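Local coordinates for protein lysin (PDB 6IST) that binds calcium and, as a phage lysin with a CHAP-type peptidase domain, probably breaks down the peptidoglycan of its enterococcal host, at residues D101-S106 with A124-M129; T70-G75 with W133-P138. All blocks are in the same frame, centred on the assembly; numbering follows the deposited sequence.

Contact 1 (D101-S106 with A124-M129); sequences DGTFVS and AIHHNM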
# COMPACT_ATOMS: atom_id res chain seq x y z
N ASP C 101 -25.80 -31.64 11.74
CA ASP C 101 -25.85 -32.89 10.98
C ASP C 101 -24.65 -33.11 10.03
O ASP C 101 -24.70 -33.96 9.13
CB ASP C 101 -27.17 -32.95 10.20
CG ASP C 101 -27.25 -31.89 9.05
OD1 ASP C 101 -26.32 -31.04 8.92
OD2 ASP C 101 -28.24 -31.90 8.29
N GLY C 102 -23.56 -32.36 10.21
CA GLY C 102 -22.42 -32.51 9.32
C GLY C 102 -22.49 -31.79 7.96
O GLY C 102 -21.70 -32.12 7.03
N THR C 103 -23.43 -30.89 7.78
CA THR C 103 -23.54 -30.15 6.52
C THR C 103 -23.36 -28.66 6.73
O THR C 103 -23.29 -28.16 7.88
CB THR C 103 -24.89 -30.42 5.80
OG1 THR C 103 -25.96 -29.86 6.56
CG2 THR C 103 -25.14 -31.93 5.63
N PHE C 104 -23.20 -27.96 5.62
CA PHE C 104 -23.13 -26.54 5.61
C PHE C 104 -23.56 -25.98 4.24
O PHE C 104 -23.66 -26.71 3.25
CB PHE C 104 -21.70 -26.08 6.00
CG PHE C 104 -20.63 -26.43 4.97
CD1 PHE C 104 -19.94 -27.64 5.06
CD2 PHE C 104 -20.29 -25.56 4.02
CE1 PHE C 104 -18.98 -28.00 4.15
CE2 PHE C 104 -19.34 -25.91 3.05
CZ PHE C 104 -18.66 -27.10 3.16
N VAL C 105 -23.82 -24.69 4.19
CA VAL C 105 -24.12 -24.00 2.98
C VAL C 105 -23.05 -22.98 2.59
O VAL C 105 -22.69 -22.17 3.37
CB VAL C 105 -25.49 -23.31 3.10
CG1 VAL C 105 -25.80 -22.50 1.89
CG2 VAL C 105 -26.58 -24.35 3.34
N SER C 106 -22.56 -23.06 1.37
CA SER C 106 -21.66 -22.09 0.81
C SER C 106 -22.10 -21.67 -0.63
O SER C 106 -22.81 -22.42 -1.32
CB SER C 106 -20.18 -22.56 0.93
OG SER C 106 -19.93 -23.67 0.07
N ALA C 124 -25.69 -21.45 -4.62
CA ALA C 124 -25.72 -21.75 -3.22
C ALA C 124 -25.88 -23.26 -3.07
O ALA C 124 -26.83 -23.82 -3.56
CB ALA C 124 -26.85 -20.98 -2.49
N ILE C 125 -24.89 -23.90 -2.46
CA ILE C 125 -24.74 -25.33 -2.37
C ILE C 125 -24.84 -25.84 -0.90
O ILE C 125 -24.12 -25.36 -0.01
CB ILE C 125 -23.33 -25.76 -2.83
CG1 ILE C 125 -22.90 -25.08 -4.16
CG2 ILE C 125 -23.28 -27.29 -2.91
CD1 ILE C 125 -23.84 -25.40 -5.25
N HIS C 126 -25.68 -26.85 -0.67
CA HIS C 126 -25.74 -27.55 0.60
C HIS C 126 -24.71 -28.67 0.54
O HIS C 126 -24.94 -29.68 -0.09
CB HIS C 126 -27.15 -28.11 0.81
CG HIS C 126 -27.42 -28.69 2.18
ND1 HIS C 126 -28.57 -29.42 2.45
CD2 HIS C 126 -26.74 -28.64 3.35
CE1 HIS C 126 -28.57 -29.82 3.71
NE2 HIS C 126 -27.46 -29.36 4.28
N HIS C 127 -23.56 -28.45 1.17
CA HIS C 127 -22.45 -29.42 1.14
C HIS C 127 -22.41 -30.34 2.35
O HIS C 127 -22.89 -30.01 3.43
CB HIS C 127 -21.13 -28.66 1.20
CG HIS C 127 -20.76 -27.96 -0.08
ND1 HIS C 127 -20.27 -28.65 -1.17
CD2 HIS C 127 -20.69 -26.65 -0.41
CE1 HIS C 127 -19.85 -27.78 -2.09
NE2 HIS C 127 -20.16 -26.56 -1.68
N ASN C 128 -21.71 -31.47 2.20
CA ASN C 128 -21.17 -32.19 3.33
C ASN C 128 -19.66 -31.90 3.42
O ASN C 128 -19.09 -31.11 2.64
CB ASN C 128 -21.50 -33.69 3.24
CG ASN C 128 -20.84 -34.35 2.03
OD1 ASN C 128 -19.82 -33.89 1.54
ND2 ASN C 128 -21.46 -35.39 1.53
N MET C 129 -19.04 -32.60 4.33
CA MET C 129 -17.66 -32.36 4.68
C MET C 129 -16.67 -33.21 3.88
O MET C 129 -15.46 -33.09 4.13
CB MET C 129 -17.46 -32.58 6.20
CG MET C 129 -18.12 -31.47 7.07
SD MET C 129 -17.43 -29.84 6.92
CE MET C 129 -15.90 -29.99 7.88
O HOH W 1 -20.36 -34.33 6.36

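Contact 2 (T70-G75 with W133-P138); sequences TQIKAG and WGVIRP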
# COMPACT_ATOMS: atom_id res chain seq x y z
N THR C 70 -19.64 -28.08 12.41
CA THR C 70 -20.04 -27.14 13.43
C THR C 70 -18.98 -26.10 13.72
O THR C 70 -19.29 -25.16 14.38
CB THR C 70 -20.47 -27.81 14.75
OG1 THR C 70 -19.34 -28.48 15.34
CG2 THR C 70 -21.59 -28.85 14.51
N GLN C 71 -17.75 -26.25 13.24
CA GLN C 71 -16.76 -25.23 13.37
C GLN C 71 -16.90 -24.08 12.31
O GLN C 71 -16.16 -23.13 12.39
CB GLN C 71 -15.35 -25.86 13.22
CG GLN C 71 -15.00 -26.93 14.24
CD GLN C 71 -13.66 -27.59 13.93
OE1 GLN C 71 -13.61 -28.58 13.25
NE2 GLN C 71 -12.57 -26.96 14.35
N ILE C 72 -17.75 -24.23 11.29
CA ILE C 72 -17.86 -23.32 10.16
C ILE C 72 -18.77 -22.21 10.63
O ILE C 72 -19.82 -22.50 11.25
CB ILE C 72 -18.45 -23.97 8.90
CG1 ILE C 72 -17.43 -25.00 8.37
CG2 ILE C 72 -18.71 -22.96 7.79
CD1 ILE C 72 -18.02 -26.03 7.43
N LYS C 73 -18.33 -21.00 10.40
CA LYS C 73 -19.11 -19.79 10.67
C LYS C 73 -19.44 -19.08 9.40
O LYS C 73 -18.67 -19.09 8.41
CB LYS C 73 -18.32 -18.85 11.58
CG LYS C 73 -17.95 -19.40 12.92
CD LYS C 73 -19.09 -19.44 13.89
CE LYS C 73 -18.66 -20.11 15.21
NZ LYS C 73 -19.72 -20.07 16.27
N ALA C 74 -20.56 -18.37 9.38
CA ALA C 74 -20.92 -17.60 8.23
C ALA C 74 -19.83 -16.56 7.92
O ALA C 74 -19.21 -16.00 8.84
CB ALA C 74 -22.26 -16.91 8.46
N GLY C 75 -19.46 -16.53 6.66
CA GLY C 75 -18.49 -15.56 6.12
C GLY C 75 -17.07 -16.15 6.07
O GLY C 75 -16.14 -15.47 5.60
N TRP C 133 -10.90 -29.34 3.96
CA TRP C 133 -9.70 -29.20 4.77
C TRP C 133 -9.98 -28.29 5.93
O TRP C 133 -9.65 -28.58 7.08
CB TRP C 133 -8.59 -28.60 3.90
CG TRP C 133 -7.34 -28.44 4.64
CD1 TRP C 133 -6.38 -29.31 4.71
CD2 TRP C 133 -6.92 -27.28 5.39
NE1 TRP C 133 -5.34 -28.81 5.48
CE2 TRP C 133 -5.69 -27.58 5.95
CE3 TRP C 133 -7.49 -26.05 5.67
CZ2 TRP C 133 -4.97 -26.65 6.74
CZ3 TRP C 133 -6.83 -25.16 6.48
CH2 TRP C 133 -5.56 -25.47 7.00
N GLY C 134 -10.62 -27.18 5.65
CA GLY C 134 -10.83 -26.15 6.70
C GLY C 134 -11.32 -24.81 6.19
O GLY C 134 -11.93 -24.71 5.10
N VAL C 135 -11.05 -23.74 6.96
CA VAL C 135 -11.55 -22.46 6.70
C VAL C 135 -10.50 -21.40 6.86
O VAL C 135 -9.52 -21.65 7.59
CB VAL C 135 -12.73 -22.09 7.58
CG1 VAL C 135 -13.90 -23.01 7.26
CG2 VAL C 135 -12.41 -21.99 9.07
N ILE C 136 -10.65 -20.31 6.12
CA ILE C 136 -9.99 -19.02 6.46
C ILE C 136 -11.07 -18.16 6.99
O ILE C 136 -12.13 -18.02 6.35
CB ILE C 136 -9.24 -18.43 5.27
CG1 ILE C 136 -8.02 -19.27 5.04
CG2 ILE C 136 -8.81 -16.99 5.54
CD1 ILE C 136 -7.28 -19.07 3.73
N ARG C 137 -10.87 -17.68 8.20
CA ARG C 137 -11.83 -16.80 8.87
C ARG C 137 -11.33 -15.36 8.80
O ARG C 137 -10.32 -15.01 9.44
CB ARG C 137 -12.01 -17.28 10.29
CG ARG C 137 -12.93 -16.40 11.09
CD ARG C 137 -13.51 -17.22 12.22
NE ARG C 137 -14.14 -18.44 11.69
CZ ARG C 137 -14.36 -19.57 12.39
NH1 ARG C 137 -14.03 -19.63 13.68
NH2 ARG C 137 -14.91 -20.62 11.81
N PRO C 138 -11.97 -14.52 7.97
CA PRO C 138 -11.59 -13.08 7.89
C PRO C 138 -12.01 -12.41 9.20
O PRO C 138 -12.91 -12.94 9.92
CB PRO C 138 -12.45 -12.51 6.76
CG PRO C 138 -12.86 -13.69 5.97
CD PRO C 138 -13.00 -14.84 6.98
O HOH W 2 -14.85 -22.33 14.62

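Contact 1 (D101-S106 with A124-M129)
H127 CB rests over one face of the F104 ring, offset toward the rim, 3.5 Å from F104 CZ. The two rings run nearly parallel, planes at 27°, but are slid so far apart that they barely overlap; the closest touch is made by the methylene, through a CH-pi contact. M129, bent at chi2 and chi3, brings SD obliquely to the same ring, 3.7 Å from F104 CE1, a Met-aromatic contact.

H127 and S106 share this side of the sheet. S106 OG sits near the plane of the imidazole, 3.1 Å from H127 CD2, and both side chains also bond D108, S106 OG to OD1 and H127 NE2 to OD2. D108 belongs to a probable Cys-His-Asp triad with C29 and H90, so the pair may help position it.

On the side of T103 and V105, H126 swings its ring back across the strand pair, CG anti to the backbone N (chi1 -171°). Its NE2 donates in the ring plane to T103 OG1 at 2.8 Å. That hydroxyl in turn donates to D101 OD1, which also takes the T103 N-H in an Asx turn.

Backbone bonds pair F104 with H127 and S106 with I125 in antiparallel fashion. Strand 123-128 is one outer strand of the antiparallel sheet within this chain, and strand 103-108 separates it from strand 90-94, while F104 reaches M78 of strand 77-80 and I72 in a loop.

Contact 2 (T70-G75 with W133-P138)
R137 reaches out of its strand to grip the backbone of a loop: its guanidinium NH2 donates to Q71 O at 2.9 Å. The carbonyl oxygen lies at the edge of the guanidinium, 9° out of its plane. Water 2 sits at the same edge, giving a hydrogen to Q71 O and accepting from R137 NH1 at 3.0 Å, so the one carbonyl is held both directly and through water. A bend at chi3 (-54°) in an otherwise extended chain turns the group to the loop. Over one face of it, toward the rim, lies K73 CG, 3.5 Å from R137 NH2. The lysine chain bends at chi2, and its ammonium runs on away from the strand.

In the antiparallel sheet of this CHAP domain, strand 132-137 pairs with strand 77-80, and W133 and G134 together face I79 in a classic beta bulge. D76, at the end of the loop, forms a salt bridge with R137 NH2, which probably steadies that positive charge, and also accepts from K73 N.

Next to these polar groups, I72 CG1 and V135 CG1 meet at 4.2 Å, both side chains resting on M78. At the far end G75 O comes 3.5 Å from P138 CD, and P138 packs against helix 29-41.

In the fold
From the N terminus, the chain passes helix 29-41 and strand 62-65 before entering 70-75, the first half of contact 2. It then runs through strands 77-80 and 90-94 to 101-106, where contact 1 begins. Seventeen residues later 124-129 returns and closes contact 1; strand 132-137 follows directly and closes contact 2 with 133-138. The shorter closure therefore falls wholly within the longer one, without crossing it. Contact 1 pairs the last two strands at one edge of the six-stranded antiparallel sheet, whereas contact 2 joins the loop ahead of strand 77-80 to a strand near the other edge. They meet at I72, whose CD1 lies 3.4 Å from F104 CD1 and also packs against M129 SD.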